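Local coordinates for Lmaj004091aaa (Leishmania major, PDB 1XTP), which probably transfers methyl groups from S-adenosyl-L-methionine to the N-terminal amino group of proteins that begin with an X-Pro-Lys sequence, at residues 166-176 and 192-200; 96-107 and 158-167. One frame throughout, in Å; residues are numbered along the deposited sequence.

Interaction 1 (166-176 and 192-200); sequences WTAIYLTDADF and YIFFKENCS. With SAI (S-adenosyl-L-homoselenocysteine), chain B.
A loop-on-strand contact, mostly buried, sets W166, A168 and I169, just past the end of strand 159-165, against the last residues of the neighbouring parallel strand 191-198 in this Rossmann-like methyltransferase. One backbone bond still links the two segments, W166 N to K196 O at 3.1 Å. The indole of W166 turns back over the strand end: CG lies beside its own backbone N (chi1 -76°), and NE1 donates to N198 OD1 at 3.0 Å. That oxygen sits close to the indole plane, whereas NE1 stands well above the plane of the amide, not on a lone pair. E197 folds its chain at chi2 (45°) and brings its carboxylate against the W166-A168 backbone. OE2 comes to the indole edge at CD1 and also accepts from N198 N at 2.9 Å; the CG2 methyl of I169 lies 3.4 Å from OE2. OE1 receives a bond from a water at 2.6 Å, and the same water accepts from A168 N, tying the buried carboxylate to the loop backbone. Nearer helix 173-186, A168 CB packs on F195 CE1, and F176 points its ring edge at the face of F195, planes 79° apart. On the ligand side, T167 OG1 donates to O4' of the bound S-adenosyl-L-homoselenocysteine, and Y170 lays a ring face by C8. Helix 218-228 touches F176 and E197 through Y221, while L248 of strand 248-253 meets W166 and N198.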
loop_
_atom_site.group_PDB
_atom_site.type_symbol
_atom_site.label_atom_id
_atom_site.label_comp_id
_atom_site.label_asym_id
_atom_site.label_seq_id
_atom_site.Cartn_x
_atom_site.Cartn_y
_atom_site.Cartn_z
ATOM N N TRP A 166 -1.297 -0.749 3.445
ATOM C CA TRP A 166 -0.369 -1.625 4.173
ATOM C C TRP A 166 0.352 -2.634 3.244
ATOM O O TRP A 166 0.650 -3.764 3.625
ATOM C CB TRP A 166 -1.082 -2.310 5.353
ATOM C CG TRP A 166 -1.298 -1.382 6.548
ATOM C CD1 TRP A 166 -0.461 -0.400 6.983
ATOM C CD2 TRP A 166 -2.414 -1.378 7.443
ATOM N NE1 TRP A 166 -0.993 0.231 8.083
ATOM C CE2 TRP A 166 -2.189 -0.355 8.392
ATOM C CE3 TRP A 166 -3.583 -2.141 7.538
ATOM C CZ2 TRP A 166 -3.085 -0.073 9.422
ATOM C CZ3 TRP A 166 -4.481 -1.854 8.562
ATOM C CH2 TRP A 166 -4.224 -0.827 9.491
ATOM N N THR A 167 0.646 -2.194 2.028
ATOM C CA THR A 167 1.235 -3.075 1.032
ATOM C C THR A 167 2.317 -2.374 0.208
ATOM O O THR A 167 3.260 -3.012 -0.232
ATOM C CB THR A 167 0.111 -3.739 0.171
ATOM O OG1 THR A 167 0.616 -4.893 -0.518
ATOM C CG2 THR A 167 -0.513 -2.738 -0.803
ATOM N N ALA A 168 2.250 -1.064 0.037
ATOM C CA ALA A 168 3.297 -0.404 -0.754
ATOM C C ALA A 168 4.655 -0.373 -0.032
ATOM O O ALA A 168 5.654 0.026 -0.615
ATOM C CB ALA A 168 2.864 0.965 -1.151
ATOM N N ILE A 169 4.679 -0.790 1.225
ATOM C CA ILE A 169 5.917 -1.007 1.972
ATOM C C ILE A 169 6.819 -2.084 1.354
ATOM O O ILE A 169 8.034 -2.068 1.568
ATOM C CB ILE A 169 5.643 -1.363 3.468
ATOM C CG1 ILE A 169 4.832 -2.666 3.602
ATOM C CG2 ILE A 169 4.890 -0.222 4.170
ATOM C CD1 ILE A 169 4.796 -3.231 5.013
ATOM N N TYR A 170 6.236 -2.984 0.558
ATOM C CA TYR A 170 6.960 -4.080 -0.097
ATOM C C TYR A 170 7.558 -3.709 -1.448
ATOM O O TYR A 170 8.407 -4.431 -1.956
ATOM C CB TYR A 170 6.037 -5.297 -0.240
ATOM C CG TYR A 170 5.565 -5.783 1.098
ATOM C CD1 TYR A 170 6.463 -6.324 1.995
ATOM C CD2 TYR A 170 4.238 -5.632 1.498
ATOM C CE1 TYR A 170 6.063 -6.745 3.250
ATOM C CE2 TYR A 170 3.806 -6.069 2.748
ATOM C CZ TYR A 170 4.737 -6.604 3.627
ATOM O OH TYR A 170 4.376 -7.026 4.880
ATOM N N LEU A 171 7.118 -2.589 -2.014
ATOM C CA LEU A 171 7.637 -2.111 -3.280
ATOM C C LEU A 171 8.972 -1.391 -3.132
ATOM O O LEU A 171 9.152 -0.608 -2.205
ATOM C CB LEU A 171 6.635 -1.163 -3.959
ATOM C CG LEU A 171 5.297 -1.734 -4.426
ATOM C CD1 LEU A 171 4.292 -0.606 -4.722
ATOM C CD2 LEU A 171 5.471 -2.643 -5.662
ATOM N N THR A 172 9.900 -1.637 -4.064
ATOM C CA THR A 172 11.065 -0.748 -4.189
ATOM C C THR A 172 10.559 0.619 -4.601
ATOM O O THR A 172 9.441 0.744 -5.080
ATOM C CB THR A 172 12.058 -1.210 -5.226
ATOM O OG1 THR A 172 11.501 -1.080 -6.545
ATOM C CG2 THR A 172 12.460 -2.655 -4.968
ATOM N N ASP A 173 11.371 1.654 -4.449
ATOM C CA ASP A 173 10.932 2.984 -4.861
ATOM C C ASP A 173 10.696 3.057 -6.364
ATOM O O ASP A 173 9.759 3.737 -6.813
ATOM C CB ASP A 173 11.961 4.052 -4.481
ATOM C CG ASP A 173 11.899 4.449 -3.021
ATOM O OD1 ASP A 173 11.007 3.990 -2.285
ATOM O OD2 ASP A 173 12.779 5.224 -2.611
ATOM N N ALA A 174 11.590 2.424 -7.130
ATOM C CA ALA A 174 11.450 2.352 -8.570
ATOM C C ALA A 174 10.109 1.749 -8.960
ATOM O O ALA A 174 9.442 2.265 -9.853
ATOM C CB ALA A 174 12.599 1.519 -9.192
ATOM N N ASP A 175 9.724 0.650 -8.300
ATOM C CA ASP A 175 8.484 -0.053 -8.628
ATOM C C ASP A 175 7.250 0.662 -8.077
ATOM O O ASP A 175 6.183 0.541 -8.659
ATOM C CB ASP A 175 8.537 -1.498 -8.151
ATOM C CG ASP A 175 9.478 -2.352 -8.997
ATOM O OD1 ASP A 175 9.855 -1.912 -10.102
ATOM O OD2 ASP A 175 9.842 -3.459 -8.563
ATOM N N PHE A 176 7.430 1.391 -6.977
ATOM C CA PHE A 176 6.411 2.269 -6.367
ATOM C C PHE A 176 6.070 3.329 -7.403
ATOM O O PHE A 176 4.910 3.499 -7.772
ATOM C CB PHE A 176 6.982 2.904 -5.085
ATOM C CG PHE A 176 5.992 3.742 -4.272
ATOM C CD1 PHE A 176 5.483 4.949 -4.765
ATOM C CD2 PHE A 176 5.607 3.336 -2.994
ATOM C CE1 PHE A 176 4.594 5.715 -4.023
ATOM C CE2 PHE A 176 4.723 4.133 -2.211
ATOM C CZ PHE A 176 4.212 5.299 -2.731
ATOM N N TYR A 192 -9.998 7.552 -8.015
ATOM C CA TYR A 192 -8.884 7.943 -7.172
ATOM C C TYR A 192 -8.102 6.699 -6.768
ATOM O O TYR A 192 -8.678 5.604 -6.639
ATOM C CB TYR A 192 -9.398 8.580 -5.894
ATOM C CG TYR A 192 -10.067 9.928 -6.001
ATOM C CD1 TYR A 192 -11.428 10.037 -6.256
ATOM C CD2 TYR A 192 -9.361 11.090 -5.752
ATOM C CE1 TYR A 192 -12.052 11.280 -6.321
ATOM C CE2 TYR A 192 -9.992 12.344 -5.802
ATOM C CZ TYR A 192 -11.327 12.425 -6.077
ATOM O OH TYR A 192 -11.955 13.659 -6.112
ATOM N N ILE A 193 -6.799 6.863 -6.569
ATOM C CA ILE A 193 -6.028 5.897 -5.772
ATOM C C ILE A 193 -6.250 6.234 -4.313
ATOM O O ILE A 193 -5.990 7.346 -3.894
ATOM C CB ILE A 193 -4.514 5.945 -6.045
ATOM C CG1 ILE A 193 -4.199 5.543 -7.479
ATOM C CG2 ILE A 193 -3.783 4.981 -5.141
ATOM C CD1 ILE A 193 -2.879 6.064 -7.978
ATOM N N PHE A 194 -6.732 5.274 -3.536
ATOM C CA PHE A 194 -6.755 5.421 -2.094
ATOM C C PHE A 194 -5.515 4.726 -1.488
ATOM O O PHE A 194 -5.449 3.504 -1.421
ATOM C CB PHE A 194 -8.029 4.833 -1.534
ATOM C CG PHE A 194 -8.116 4.873 -0.036
ATOM C CD1 PHE A 194 -8.362 6.068 0.633
ATOM C CD2 PHE A 194 -8.001 3.704 0.707
ATOM C CE1 PHE A 194 -8.475 6.089 2.019
ATOM C CE2 PHE A 194 -8.119 3.725 2.092
ATOM C CZ PHE A 194 -8.356 4.926 2.747
ATOM N N PHE A 195 -4.556 5.530 -1.034
ATOM C CA PHE A 195 -3.296 5.026 -0.490
ATOM C C PHE A 195 -3.262 5.252 1.013
ATOM O O PHE A 195 -3.303 6.388 1.468
ATOM C CB PHE A 195 -2.125 5.727 -1.180
ATOM C CG PHE A 195 -0.764 5.352 -0.633
ATOM C CD1 PHE A 195 -0.440 4.027 -0.348
ATOM C CD2 PHE A 195 0.206 6.333 -0.443
ATOM C CE1 PHE A 195 0.821 3.695 0.130
ATOM C CE2 PHE A 195 1.460 6.019 0.030
ATOM C CZ PHE A 195 1.782 4.695 0.307
ATOM N N LYS A 196 -3.232 4.160 1.778
ATOM C CA LYS A 196 -3.227 4.218 3.241
ATOM C C LYS A 196 -2.039 3.439 3.775
ATOM O O LYS A 196 -1.910 2.252 3.519
ATOM C CB LYS A 196 -4.515 3.641 3.829
ATOM C CG LYS A 196 -4.780 4.044 5.282
ATOM C CD LYS A 196 -6.258 3.839 5.647
ATOM C CE LYS A 196 -6.597 4.325 7.050
ATOM N NZ LYS A 196 -7.977 3.941 7.447
ATOM N N GLU A 197 -1.194 4.107 4.552
ATOM C CA GLU A 197 0.071 3.518 4.951
ATOM C C GLU A 197 0.633 4.151 6.220
ATOM O O GLU A 197 0.331 5.315 6.539
ATOM C CB GLU A 197 1.099 3.699 3.825
ATOM C CG GLU A 197 2.276 2.751 3.932
ATOM C CD GLU A 197 1.834 1.331 4.250
ATOM O OE1 GLU A 197 1.343 0.636 3.318
ATOM O OE2 GLU A 197 1.993 0.921 5.428
ATOM N N ASN A 198 1.472 3.373 6.906
ATOM C CA ASN A 198 2.292 3.858 7.988
ATOM C C ASN A 198 3.281 4.916 7.481
ATOM O O ASN A 198 3.839 4.801 6.390
ATOM C CB ASN A 198 3.041 2.706 8.664
ATOM C CG ASN A 198 2.107 1.742 9.411
ATOM O OD1 ASN A 198 0.923 2.009 9.599
ATOM N ND2 ASN A 198 2.666 0.636 9.878
ATOM N N CYS A 199 3.479 5.940 8.298
ATOM C CA CYS A 199 4.254 7.111 7.948
ATOM C C CYS A 199 5.300 7.347 9.045
ATOM O O CYS A 199 4.946 7.392 10.224
ATOM C CB CYS A 199 3.277 8.279 7.898
ATOM S SG CYS A 199 3.641 9.471 6.700
ATOM N N SER A 200 6.575 7.481 8.678
ATOM C CA SER A 200 7.630 7.779 9.662
ATOM C C SER A 200 7.334 9.101 10.364
ATOM O O SER A 200 6.933 10.073 9.710
ATOM C CB SER A 200 9.012 7.839 9.000
ATOM O OG SER A 200 9.454 6.552 8.580
HETATM N N SAI B . -4.322 -4.757 2.319
HETATM C CA SAI B . -4.850 -5.826 3.215
HETATM C CB SAI B . -3.730 -6.755 3.634
HETATM C CG SAI B . -2.592 -6.129 4.425
HETATM SE SE SAI B . -1.257 -7.511 4.858
HETATM C C SAI B . -5.465 -5.284 4.495
HETATM O O SAI B . -5.215 -4.141 4.875
HETATM O OXT SAI B . -6.194 -5.990 5.191
HETATM C "C5'" SAI B . -0.044 -7.145 3.343
HETATM C "C4'" SAI B . -0.391 -7.945 2.084
HETATM O "O4'" SAI B . 0.461 -7.527 1.059
HETATM C "C3'" SAI B . -0.189 -9.448 2.201
HETATM O "O3'" SAI B . -1.343 -10.133 1.790
HETATM C "C2'" SAI B . 0.954 -9.794 1.277
HETATM O "O2'" SAI B . 0.816 -11.078 0.682
HETATM C "C1'" SAI B . 0.800 -8.667 0.287
HETATM N N9 SAI B . 1.988 -8.377 -0.502
HETATM C C8 SAI B . 3.302 -8.541 -0.124
HETATM N N7 SAI B . 4.072 -8.147 -1.134
HETATM C C5 SAI B . 3.267 -7.718 -2.153
HETATM C C6 SAI B . 3.541 -7.200 -3.417
HETATM N N6 SAI B . 4.807 -7.062 -3.816
HETATM N N1 SAI B . 2.493 -6.847 -4.251
HETATM C C2 SAI B . 1.175 -7.015 -3.848
HETATM N N3 SAI B . 0.917 -7.518 -2.585
HETATM C C4 SAI B . 1.947 -7.853 -1.760
HETATM O O HOH W 1 0.202 0.511 1.039
#

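Interaction 2 (96-107 and 158-167); sequences RALDCGAGIGRI and TYDLIVIQWT. With SAI (S-adenosyl-L-homoselenocysteine), chain B.
R96 O takes two backbone donors, D160 N at 2.7 Å in its carbonyl plane and L161 N at a longer 3.3 Å, where parallel strands 96-100 and 161-165 begin to pair. These are neighbouring central strands of the Rossmann-like methyltransferase sheet, and the ladder runs on through L98 N to L161 O, V163 N to L98 O and C100 N to V163 O. Y159, whose OH bonds D120, lies across strand 96-100: L98 CB sits over one face, 3.7 Å from the ring centre, and T158, the residue before Y159, covers the opposite face with CG2. Farther along, I107 and V163 reach tip to tip. The glycine-bearing loop 101-105 then leads to the ligand. The ligand's amino N donates to both G101 O and Q165 O, bridging the ends of the two strands. R106, bent at chi3 (68°), presents its guanidinium edge to the carboxylate, with NE on OXT and NH2 on O; the carboxylate of D78 ties its NH1 to Q165 NE2. The bond from R106 NH2 to the ligand O is 2.9 Å long and nearly straight, at 170°.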
loop_
_atom_site.group_PDB
_atom_site.type_symbol
_atom_site.label_atom_id
_atom_site.label_comp_id
_atom_site.label_asym_id
_atom_site.label_seq_id
_atom_site.Cartn_x
_atom_site.Cartn_y
_atom_site.Cartn_z
ATOM N N ARG A 96 -16.536 0.420 -10.036
ATOM C CA ARG A 96 -15.538 -0.620 -9.883
ATOM C C ARG A 96 -14.356 -0.229 -8.977
ATOM O O ARG A 96 -13.758 0.844 -9.125
ATOM C CB ARG A 96 -15.046 -1.060 -11.259
ATOM C CG ARG A 96 -14.570 -2.500 -11.260
ATOM C CD ARG A 96 -14.209 -3.006 -12.611
ATOM N NE ARG A 96 -13.953 -4.437 -12.509
ATOM C CZ ARG A 96 -14.838 -5.397 -12.776
ATOM N NH1 ARG A 96 -16.059 -5.121 -13.250
ATOM N NH2 ARG A 96 -14.479 -6.666 -12.600
ATOM N N ALA A 97 -14.020 -1.122 -8.048
ATOM C CA ALA A 97 -12.862 -0.957 -7.172
ATOM C C ALA A 97 -11.852 -2.095 -7.358
ATOM O O ALA A 97 -12.192 -3.150 -7.875
ATOM C CB ALA A 97 -13.298 -0.891 -5.717
ATOM N N LEU A 98 -10.617 -1.840 -6.924
ATOM C CA LEU A 98 -9.522 -2.809 -6.918
ATOM C C LEU A 98 -8.798 -2.718 -5.572
ATOM O O LEU A 98 -8.353 -1.637 -5.153
ATOM C CB LEU A 98 -8.529 -2.538 -8.057
ATOM C CG LEU A 98 -7.243 -3.377 -8.100
ATOM C CD1 LEU A 98 -7.494 -4.867 -8.294
ATOM C CD2 LEU A 98 -6.287 -2.856 -9.199
ATOM N N ASP A 99 -8.677 -3.871 -4.924
ATOM C CA ASP A 99 -8.042 -4.009 -3.618
ATOM C C ASP A 99 -6.679 -4.667 -3.839
ATOM O O ASP A 99 -6.601 -5.870 -4.103
ATOM C CB ASP A 99 -8.956 -4.869 -2.763
ATOM C CG ASP A 99 -8.559 -4.907 -1.330
ATOM O OD1 ASP A 99 -7.587 -4.203 -0.957
ATOM O OD2 ASP A 99 -9.245 -5.651 -0.583
ATOM N N CYS A 100 -5.621 -3.845 -3.802
ATOM C CA CYS A 100 -4.245 -4.262 -4.086
ATOM C C CYS A 100 -3.549 -4.726 -2.813
ATOM O O CYS A 100 -3.659 -4.087 -1.774
ATOM C CB CYS A 100 -3.420 -3.098 -4.634
ATOM S SG CYS A 100 -3.948 -2.417 -6.167
ATOM N N GLY A 101 -2.788 -5.806 -2.915
ATOM C CA GLY A 101 -2.240 -6.452 -1.722
ATOM C C GLY A 101 -3.379 -6.775 -0.761
ATOM O O GLY A 101 -3.304 -6.476 0.419
ATOM N N ALA A 102 -4.421 -7.394 -1.299
ATOM C CA ALA A 102 -5.698 -7.604 -0.604
ATOM C C ALA A 102 -5.654 -8.545 0.591
ATOM O O ALA A 102 -6.512 -8.455 1.463
ATOM C CB ALA A 102 -6.721 -8.102 -1.584
ATOM N N GLY A 103 -4.671 -9.450 0.611
ATOM C CA GLY A 103 -4.568 -10.452 1.648
ATOM C C GLY A 103 -5.790 -11.341 1.624
ATOM O O GLY A 103 -6.087 -11.953 0.601
ATOM N N ILE A 104 -6.504 -11.406 2.743
ATOM C CA ILE A 104 -7.730 -12.229 2.823
ATOM C C ILE A 104 -8.996 -11.445 2.474
ATOM O O ILE A 104 -10.099 -11.913 2.758
ATOM C CB ILE A 104 -7.928 -12.870 4.220
ATOM C CG1 ILE A 104 -8.129 -11.794 5.285
ATOM C CG2 ILE A 104 -6.767 -13.798 4.565
ATOM C CD1 ILE A 104 -8.698 -12.335 6.546
ATOM N N GLY A 105 -8.830 -10.246 1.909
ATOM C CA GLY A 105 -9.959 -9.440 1.422
ATOM C C GLY A 105 -10.678 -8.648 2.493
ATOM O O GLY A 105 -11.864 -8.351 2.351
ATOM N N ARG A 106 -9.958 -8.297 3.559
ATOM C CA ARG A 106 -10.518 -7.558 4.693
ATOM C C ARG A 106 -11.135 -6.210 4.324
ATOM O O ARG A 106 -12.245 -5.865 4.797
ATOM C CB ARG A 106 -9.420 -7.324 5.742
ATOM C CG ARG A 106 -9.896 -6.592 7.019
ATOM C CD ARG A 106 -8.697 -6.239 7.928
ATOM N NE ARG A 106 -7.852 -5.227 7.289
ATOM C CZ ARG A 106 -8.020 -3.910 7.376
ATOM N NH1 ARG A 106 -8.978 -3.377 8.118
ATOM N NH2 ARG A 106 -7.192 -3.114 6.724
ATOM N N ILE A 107 -10.409 -5.423 3.523
ATOM C CA ILE A 107 -10.906 -4.138 3.107
ATOM C C ILE A 107 -12.106 -4.288 2.130
ATOM O O ILE A 107 -13.105 -3.560 2.232
ATOM C CB ILE A 107 -9.770 -3.249 2.505
ATOM C CG1 ILE A 107 -8.681 -2.995 3.567
ATOM C CG2 ILE A 107 -10.355 -1.900 1.992
ATOM C CD1 ILE A 107 -7.401 -2.381 3.028
ATOM N N THR A 158 -10.657 2.011 -15.895
ATOM C CA THR A 158 -11.492 0.930 -15.357
ATOM C C THR A 158 -12.000 1.172 -13.946
ATOM O O THR A 158 -13.161 0.891 -13.640
ATOM C CB THR A 158 -10.704 -0.404 -15.396
ATOM O OG1 THR A 158 -10.459 -0.748 -16.751
ATOM C CG2 THR A 158 -11.472 -1.548 -14.761
ATOM N N TYR A 159 -11.132 1.656 -13.069
ATOM C CA TYR A 159 -11.462 1.728 -11.652
ATOM C C TYR A 159 -11.833 3.117 -11.130
ATOM O O TYR A 159 -11.161 4.121 -11.415
ATOM C CB TYR A 159 -10.318 1.151 -10.841
ATOM C CG TYR A 159 -10.114 -0.310 -11.099
ATOM C CD1 TYR A 159 -11.004 -1.252 -10.593
ATOM C CD2 TYR A 159 -9.038 -0.757 -11.859
ATOM C CE1 TYR A 159 -10.811 -2.602 -10.832
ATOM C CE2 TYR A 159 -8.839 -2.118 -12.117
ATOM C CZ TYR A 159 -9.726 -3.035 -11.601
ATOM O OH TYR A 159 -9.527 -4.392 -11.833
ATOM N N ASP A 160 -12.915 3.153 -10.354
ATOM C CA ASP A 160 -13.307 4.338 -9.602
ATOM C C ASP A 160 -12.538 4.423 -8.255
ATOM O O ASP A 160 -12.361 5.514 -7.693
ATOM C CB ASP A 160 -14.816 4.339 -9.371
ATOM C CG ASP A 160 -15.611 4.464 -10.662
ATOM O OD1 ASP A 160 -15.176 5.168 -11.589
ATOM O OD2 ASP A 160 -16.705 3.887 -10.741
ATOM N N LEU A 161 -12.065 3.290 -7.743
ATOM C CA LEU A 161 -11.154 3.342 -6.597
ATOM C C LEU A 161 -10.106 2.261 -6.693
ATOM O O LEU A 161 -10.413 1.153 -7.086
ATOM C CB LEU A 161 -11.916 3.225 -5.283
ATOM C CG LEU A 161 -11.169 3.761 -4.048
ATOM C CD1 LEU A 161 -11.165 5.309 -3.995
ATOM C CD2 LEU A 161 -11.759 3.181 -2.767
ATOM N N ILE A 162 -8.862 2.615 -6.376
ATOM C CA ILE A 162 -7.761 1.661 -6.315
ATOM C C ILE A 162 -7.126 1.786 -4.937
ATOM O O ILE A 162 -6.485 2.783 -4.613
ATOM C CB ILE A 162 -6.714 1.896 -7.426
ATOM C CG1 ILE A 162 -7.367 1.763 -8.801
ATOM C CG2 ILE A 162 -5.533 0.912 -7.278
ATOM C CD1 ILE A 162 -6.450 2.058 -9.955
ATOM N N VAL A 163 -7.336 0.751 -4.138
ATOM C CA VAL A 163 -6.914 0.712 -2.757
ATOM C C VAL A 163 -5.502 0.110 -2.602
ATOM O O VAL A 163 -5.256 -0.992 -3.034
ATOM C CB VAL A 163 -7.935 -0.118 -1.931
ATOM C CG1 VAL A 163 -7.488 -0.223 -0.490
ATOM C CG2 VAL A 163 -9.298 0.542 -2.028
ATOM N N ILE A 164 -4.585 0.858 -1.992
ATOM C CA ILE A 164 -3.249 0.367 -1.689
ATOM C C ILE A 164 -2.995 0.649 -0.203
ATOM O O ILE A 164 -2.570 1.738 0.185
ATOM C CB ILE A 164 -2.166 1.038 -2.587
ATOM C CG1 ILE A 164 -2.575 1.042 -4.074
ATOM C CG2 ILE A 164 -0.804 0.331 -2.420
ATOM C CD1 ILE A 164 -1.597 1.783 -4.985
ATOM N N GLN A 165 -3.274 -0.334 0.635
ATOM C CA GLN A 165 -3.181 -0.163 2.074
ATOM C C GLN A 165 -2.283 -1.207 2.673
ATOM O O GLN A 165 -2.499 -2.402 2.452
ATOM C CB GLN A 165 -4.556 -0.258 2.730
ATOM C CG GLN A 165 -4.469 -0.295 4.266
ATOM C CD GLN A 165 -5.746 0.155 4.975
ATOM O OE1 GLN A 165 -6.750 0.483 4.336
ATOM N NE2 GLN A 165 -5.700 0.177 6.317
ATOM N N TRP A 166 -1.297 -0.749 3.445
ATOM C CA TRP A 166 -0.369 -1.625 4.173
ATOM C C TRP A 166 0.352 -2.634 3.244
ATOM O O TRP A 166 0.650 -3.764 3.625
ATOM C CB TRP A 166 -1.082 -2.310 5.353
ATOM C CG TRP A 166 -1.298 -1.382 6.548
ATOM C CD1 TRP A 166 -0.461 -0.400 6.983
ATOM C CD2 TRP A 166 -2.414 -1.378 7.443
ATOM N NE1 TRP A 166 -0.993 0.231 8.083
ATOM C CE2 TRP A 166 -2.189 -0.355 8.392
ATOM C CE3 TRP A 166 -3.583 -2.141 7.538
ATOM C CZ2 TRP A 166 -3.085 -0.073 9.422
ATOM C CZ3 TRP A 166 -4.481 -1.854 8.562
ATOM C CH2 TRP A 166 -4.224 -0.827 9.491
ATOM N N THR A 167 0.646 -2.194 2.028
ATOM C CA THR A 167 1.235 -3.075 1.032
ATOM C C THR A 167 2.317 -2.374 0.208
ATOM O O THR A 167 3.260 -3.012 -0.232
ATOM C CB THR A 167 0.111 -3.739 0.171
ATOM O OG1 THR A 167 0.616 -4.893 -0.518
ATOM C CG2 THR A 167 -0.513 -2.738 -0.803
HETATM N N SAI B . -4.322 -4.757 2.319
HETATM C CA SAI B . -4.850 -5.826 3.215
HETATM C CB SAI B . -3.730 -6.755 3.634
HETATM C CG SAI B . -2.592 -6.129 4.425
HETATM SE SE SAI B . -1.257 -7.511 4.858
HETATM C C SAI B . -5.465 -5.284 4.495
HETATM O O SAI B . -5.215 -4.141 4.875
HETATM O OXT SAI B . -6.194 -5.990 5.191
HETATM C "C5'" SAI B . -0.044 -7.145 3.343
HETATM C "C4'" SAI B . -0.391 -7.945 2.084
HETATM O "O4'" SAI B . 0.461 -7.527 1.059
HETATM C "C3'" SAI B . -0.189 -9.448 2.201
HETATM O "O3'" SAI B . -1.343 -10.133 1.790
HETATM C "C2'" SAI B . 0.954 -9.794 1.277
HETATM O "O2'" SAI B . 0.816 -11.078 0.682
HETATM C "C1'" SAI B . 0.800 -8.667 0.287
HETATM N N9 SAI B . 1.988 -8.377 -0.502
HETATM C C8 SAI B . 3.302 -8.541 -0.124
HETATM N N7 SAI B . 4.072 -8.147 -1.134
HETATM C C5 SAI B . 3.267 -7.718 -2.153
HETATM C C6 SAI B . 3.541 -7.200 -3.417
HETATM N N6 SAI B . 4.807 -7.062 -3.816
HETATM N N1 SAI B . 2.493 -6.847 -4.251
HETATM C C2 SAI B . 1.175 -7.015 -3.848
HETATM N N3 SAI B . 0.917 -7.518 -2.585
HETATM C C4 SAI B . 1.947 -7.853 -1.760
HETATM O O HOH W 2 -15.237 1.773 -12.483
#

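Overall arrangement
The two contacts are centred 12 Å apart in one seven-stranded mixed sheet, where strands 96-100, 159-165 and 191-198 lie side by side. Along the chain they come in series, sharing W166 and T167: interaction 2 brings strand 159-165 beside 96-100, and the chain then passes through the loop of interaction 1 into helix 173-186 before returning as strand 191-198, a beta-alpha-beta crossover. F194 probably hydrogen-bonds I162 and I164 through its backbone, joining the two contacts directly. Both touch the bound S-adenosyl-L-homoselenocysteine: 96-107 takes hold of its amino-acid end, while 166-176 adds contacts to the ribose and adenine, so the ligand lies across the strand ends.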